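Local coordinates for protein Afp3 (Serratia entomophila, PDB 6RBN) that probably forms, with related subunits, the contractile sheath that surrounds the inner tube of the anti-feeding prophage, a contractile injection system, at residues 358-361 with 362-366; 378-381 with 382-386. All blocks are in the same frame, centred on the assembly; numbering follows the deposited sequence.

How the contacts relate
Of the two helices, the chain reaches 347-364 first, well after the N terminus; its last turns, with the 3-10 segment that follows, hold contact 1. The chain then passes through a short connection and runs into helix 374-392, where contact 2 spans neighbouring turns. Each contact is local and closes no loop of its own; they lie in series, neither nested nor crossed, with centres about 11 Å apart. The tie between them is made by side chains of the two helices: Leu364 CD2 meets Val380 CG1 at 3.7 Å, and Ile360 CD1 meets Ile384 CG2 at 3.9 Å. Strand 425-432 packs on Val380 and Ile384, and strand 406-409 on Ile384, so the helix pair is tied to the strands of the sheath C-terminal domain.

Contact 1: 358-361 with 362-366; sequences RDIK and KALQP
Gln365, in the 3-10 segment after helix 347-364, reaches back along the chain to meet Lys361. Its CB stands 3.8 Å from Lys361 O, and CG comes closer, 3.3 Å from the same Lys361 O. Gln365 CD follows at 3.7 Å from Lys361 O. Its CG lies beside its own backbone N (chi1 -75°) and the chain runs straight on, which carries the amide to the Lys361 side chain: Gln365 NE2 is 3.9 Å from Lys361 CE. The two side chains cross at a slant, the extended lysine passing the amide with its methylenes. On the neighbouring face of the helix, Ile360 and Leu364 point the same way, side by side, with Ile360 CG2 touching Leu364 CD1 at 3.8 Å. These two carry the apolar face toward helix 374-392, while Phe348 and Leu346 of an Afp2 chain pack on them too. The backbone loosens here. Lys362 N bonds Arg358 O at 3.2 Å, but Ile360 O is shared by weak bonds from Ala363 N and Leu364 N, and Gln365 N reaches Lys361 O weakly. This is mixed i+3 and i+4 bonding that passes into a 3-10 segment, as is common where an alpha helix runs out.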
loop_
_atom_site.group_PDB
_atom_site.type_symbol
_atom_site.label_atom_id
_atom_site.label_comp_id
_atom_site.label_asym_id
_atom_site.label_seq_id
_atom_site.Cartn_x
_atom_site.Cartn_y
_atom_site.Cartn_z
ATOM N N ARG D 358 -4.423 -51.118 -23.612
ATOM C CA ARG D 358 -5.059 -50.588 -24.814
ATOM C C ARG D 358 -5.169 -49.070 -24.756
ATOM O O ARG D 358 -5.048 -48.392 -25.780
ATOM C CB ARG D 358 -6.435 -51.223 -24.990
ATOM C CG ARG D 358 -7.138 -50.885 -26.287
ATOM C CD ARG D 358 -8.476 -51.598 -26.382
ATOM N NE ARG D 358 -8.317 -53.050 -26.389
ATOM C CZ ARG D 358 -8.748 -53.854 -25.423
ATOM N NH1 ARG D 358 -9.378 -53.351 -24.372
ATOM N NH2 ARG D 358 -8.558 -55.161 -25.513
ATOM N N ASP D 359 -5.390 -48.517 -23.562
ATOM C CA ASP D 359 -5.558 -47.075 -23.434
ATOM C C ASP D 359 -4.228 -46.344 -23.325
ATOM O O ASP D 359 -4.142 -45.174 -23.708
ATOM C CB ASP D 359 -6.427 -46.751 -22.224
ATOM C CG ASP D 359 -7.867 -47.168 -22.418
ATOM O OD1 ASP D 359 -8.326 -47.186 -23.577
ATOM O OD2 ASP D 359 -8.541 -47.475 -21.413
ATOM N N ILE D 360 -3.200 -46.999 -22.791
ATOM C CA ILE D 360 -1.856 -46.433 -22.836
ATOM C C ILE D 360 -1.341 -46.406 -24.269
ATOM O O ILE D 360 -0.715 -45.430 -24.698
ATOM C CB ILE D 360 -0.925 -47.212 -21.885
ATOM C CG1 ILE D 360 -1.282 -46.907 -20.432
ATOM C CG2 ILE D 360 0.539 -46.899 -22.123
ATOM C CD1 ILE D 360 -0.592 -47.801 -19.444
ATOM N N LYS D 361 -1.646 -47.451 -25.047
ATOM C CA LYS D 361 -1.219 -47.513 -26.443
ATOM C C LYS D 361 -1.878 -46.424 -27.282
ATOM O O LYS D 361 -1.239 -45.845 -28.166
ATOM C CB LYS D 361 -1.533 -48.892 -27.017
ATOM C CG LYS D 361 -1.074 -49.116 -28.437
ATOM C CD LYS D 361 -1.389 -50.526 -28.883
ATOM C CE LYS D 361 -0.972 -50.750 -30.320
ATOM N NZ LYS D 361 -1.276 -52.134 -30.772
ATOM N N LYS D 362 -3.142 -46.108 -27.002
ATOM C CA LYS D 362 -3.804 -45.026 -27.720
ATOM C C LYS D 362 -3.312 -43.654 -27.292
ATOM O O LYS D 362 -3.517 -42.680 -28.022
ATOM C CB LYS D 362 -5.317 -45.110 -27.528
ATOM C CG LYS D 362 -5.973 -46.257 -28.273
ATOM C CD LYS D 362 -7.464 -46.355 -27.968
ATOM C CE LYS D 362 -8.311 -45.595 -28.980
ATOM N NZ LYS D 362 -8.227 -44.112 -28.853
ATOM N N ALA D 363 -2.672 -43.549 -26.130
ATOM C CA ALA D 363 -2.163 -42.277 -25.645
ATOM C C ALA D 363 -0.743 -41.987 -26.103
ATOM O O ALA D 363 -0.362 -40.815 -26.180
ATOM C CB ALA D 363 -2.215 -42.235 -24.116
ATOM N N LEU D 364 0.045 -43.015 -26.409
ATOM C CA LEU D 364 1.440 -42.829 -26.779
ATOM C C LEU D 364 1.666 -42.779 -28.280
ATOM O O LEU D 364 2.774 -42.446 -28.705
ATOM C CB LEU D 364 2.301 -43.946 -26.187
ATOM C CG LEU D 364 2.280 -44.066 -24.668
ATOM C CD1 LEU D 364 3.211 -45.171 -24.211
ATOM C CD2 LEU D 364 2.594 -42.751 -24.001
ATOM N N GLN D 365 0.662 -43.123 -29.083
ATOM C CA GLN D 365 0.803 -43.006 -30.532
ATOM C C GLN D 365 0.972 -41.581 -31.071
ATOM O O GLN D 365 1.574 -41.452 -32.151
ATOM C CB GLN D 365 -0.371 -43.710 -31.225
ATOM C CG GLN D 365 -0.242 -45.219 -31.199
ATOM C CD GLN D 365 -1.408 -45.922 -31.847
ATOM O OE1 GLN D 365 -2.379 -45.291 -32.256
ATOM N NE2 GLN D 365 -1.321 -47.241 -31.946
ATOM N N PRO D 366 0.484 -40.506 -30.437
ATOM C CA PRO D 366 1.006 -39.178 -30.804
ATOM C C PRO D 366 2.489 -38.979 -30.524
ATOM O O PRO D 366 3.102 -38.114 -31.161
ATOM C CB PRO D 366 0.146 -38.224 -29.969
ATOM C CG PRO D 366 -1.130 -38.913 -29.864
ATOM C CD PRO D 366 -0.812 -40.366 -29.739
#

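Contact 2: 378-381 with 382-386; sequences KRVQ and TAIDN
With its hydroxyl on the side of the backbone N (chi1 -55°), Thr382 turns OG1 back along the helix to the carbonyl of Lys378, and the extended side chain of Gln381, CG opposite its own N (chi1 -177°), offers its amide oxygen to the Lys378 ammonium. Thr382 OG1 donates to Lys378 O at 2.9 Å, almost in line with the C=O bond. The same oxygen also takes Thr382 N at 3.1 Å, this donor standing above the carbonyl plane, so two bonds from one residue grip Lys378 O, and that from OG1 would hold the threonine in this rotation. At the other end of Lys378 the chain bends twice, and NZ bonds Gln381 OE1 at 2.9 Å, lying in the amide plane. This satisfies the ammonium of a buried lysine in part and would fix how the amide is turned. Farther round, Ile384 CG1 comes to 3.3 Å from Val380 O, while its CD1 meets Val380 CG1 loosely at 4.2 Å. The two form the apolar face turned to helix 347-364 and packed on Met426, Ile428 and Val430 of strand 425-432. Thr382 lies on a different face, against Met95 of an Afp1 chain. Backbone i+4 bonds cross the two segments, weak from Ala383 N to Arg379 O, firmer from Asp385 N to Gln381 O at 2.9 Å. A threonine hydroxyl bonded to the carbonyl four residues earlier is a familiar feature of alpha helices, here satisfying a buried residue between helix, strands and the Afp1 chain in the sheath C-terminal domain.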
loop_
_atom_site.group_PDB
_atom_site.type_symbol
_atom_site.label_atom_id
_atom_site.label_comp_id
_atom_site.label_asym_id
_atom_site.label_seq_id
_atom_site.Cartn_x
_atom_site.Cartn_y
_atom_site.Cartn_z
ATOM N N LYS D 378 10.457 -38.267 -20.809
ATOM C CA LYS D 378 9.713 -37.734 -19.680
ATOM C C LYS D 378 8.296 -37.340 -20.067
ATOM O O LYS D 378 7.400 -37.361 -19.220
ATOM C CB LYS D 378 10.442 -36.529 -19.088
ATOM C CG LYS D 378 11.880 -36.762 -18.622
ATOM C CD LYS D 378 12.006 -37.587 -17.347
ATOM C CE LYS D 378 12.447 -39.018 -17.623
ATOM N NZ LYS D 378 12.688 -39.787 -16.378
ATOM N N ARG D 379 8.074 -36.966 -21.330
ATOM C CA ARG D 379 6.717 -36.700 -21.795
ATOM C C ARG D 379 5.911 -37.979 -21.911
ATOM O O ARG D 379 4.683 -37.955 -21.777
ATOM C CB ARG D 379 6.744 -35.979 -23.139
ATOM C CG ARG D 379 7.275 -34.565 -23.081
ATOM C CD ARG D 379 7.364 -33.948 -24.468
ATOM N NE ARG D 379 6.053 -33.720 -25.064
ATOM C CZ ARG D 379 5.573 -34.395 -26.103
ATOM N NH1 ARG D 379 6.297 -35.350 -26.668
ATOM N NH2 ARG D 379 4.368 -34.117 -26.578
ATOM N N VAL D 380 6.580 -39.099 -22.169
ATOM C CA VAL D 380 5.905 -40.387 -22.249
ATOM C C VAL D 380 5.665 -40.954 -20.854
ATOM O O VAL D 380 4.621 -41.560 -20.590
ATOM C CB VAL D 380 6.734 -41.329 -23.144
ATOM C CG1 VAL D 380 6.185 -42.707 -23.135
ATOM C CG2 VAL D 380 6.727 -40.824 -24.567
ATOM N N GLN D 381 6.604 -40.726 -19.933
ATOM C CA GLN D 381 6.457 -41.205 -18.561
ATOM C C GLN D 381 5.315 -40.501 -17.840
ATOM O O GLN D 381 4.589 -41.126 -17.059
ATOM C CB GLN D 381 7.766 -41.003 -17.800
ATOM C CG GLN D 381 7.748 -41.525 -16.383
ATOM C CD GLN D 381 9.056 -41.317 -15.668
ATOM O OE1 GLN D 381 9.987 -40.741 -16.218
ATOM N NE2 GLN D 381 9.132 -41.782 -14.432
ATOM N N THR D 382 5.118 -39.212 -18.109
ATOM C CA THR D 382 4.056 -38.463 -17.449
ATOM C C THR D 382 2.688 -38.834 -18.011
ATOM O O THR D 382 1.697 -38.879 -17.274
ATOM C CB THR D 382 4.325 -36.968 -17.597
ATOM O OG1 THR D 382 5.632 -36.676 -17.092
ATOM C CG2 THR D 382 3.329 -36.138 -16.820
ATOM N N ALA D 383 2.624 -39.134 -19.310
ATOM C CA ALA D 383 1.360 -39.527 -19.923
ATOM C C ALA D 383 0.887 -40.885 -19.426
ATOM O O ALA D 383 -0.321 -41.145 -19.399
ATOM C CB ALA D 383 1.497 -39.541 -21.443
ATOM N N ILE D 384 1.810 -41.758 -19.030
ATOM C CA ILE D 384 1.422 -43.025 -18.424
ATOM C C ILE D 384 1.117 -42.830 -16.947
ATOM O O ILE D 384 0.178 -43.427 -16.412
ATOM C CB ILE D 384 2.525 -44.075 -18.655
ATOM C CG1 ILE D 384 2.751 -44.281 -20.147
ATOM C CG2 ILE D 384 2.147 -45.407 -18.056
ATOM C CD1 ILE D 384 3.959 -45.117 -20.458
ATOM N N ASP D 385 1.879 -41.962 -16.277
ATOM C CA ASP D 385 1.674 -41.710 -14.855
ATOM C C ASP D 385 0.368 -40.973 -14.589
ATOM O O ASP D 385 -0.246 -41.171 -13.536
ATOM C CB ASP D 385 2.849 -40.912 -14.299
ATOM C CG ASP D 385 2.795 -40.754 -12.797
ATOM O OD1 ASP D 385 3.121 -41.725 -12.087
ATOM O OD2 ASP D 385 2.421 -39.661 -12.325
ATOM N N ASN D 386 -0.071 -40.125 -15.519
ATOM C CA ASN D 386 -1.371 -39.483 -15.363
ATOM C C ASN D 386 -2.507 -40.464 -15.587
ATOM O O ASN D 386 -3.579 -40.313 -14.993
ATOM C CB ASN D 386 -1.512 -38.305 -16.323
ATOM C CG ASN D 386 -0.646 -37.134 -15.940
ATOM O OD1 ASN D 386 -0.476 -36.832 -14.761
ATOM N ND2 ASN D 386 -0.114 -36.445 -16.935
#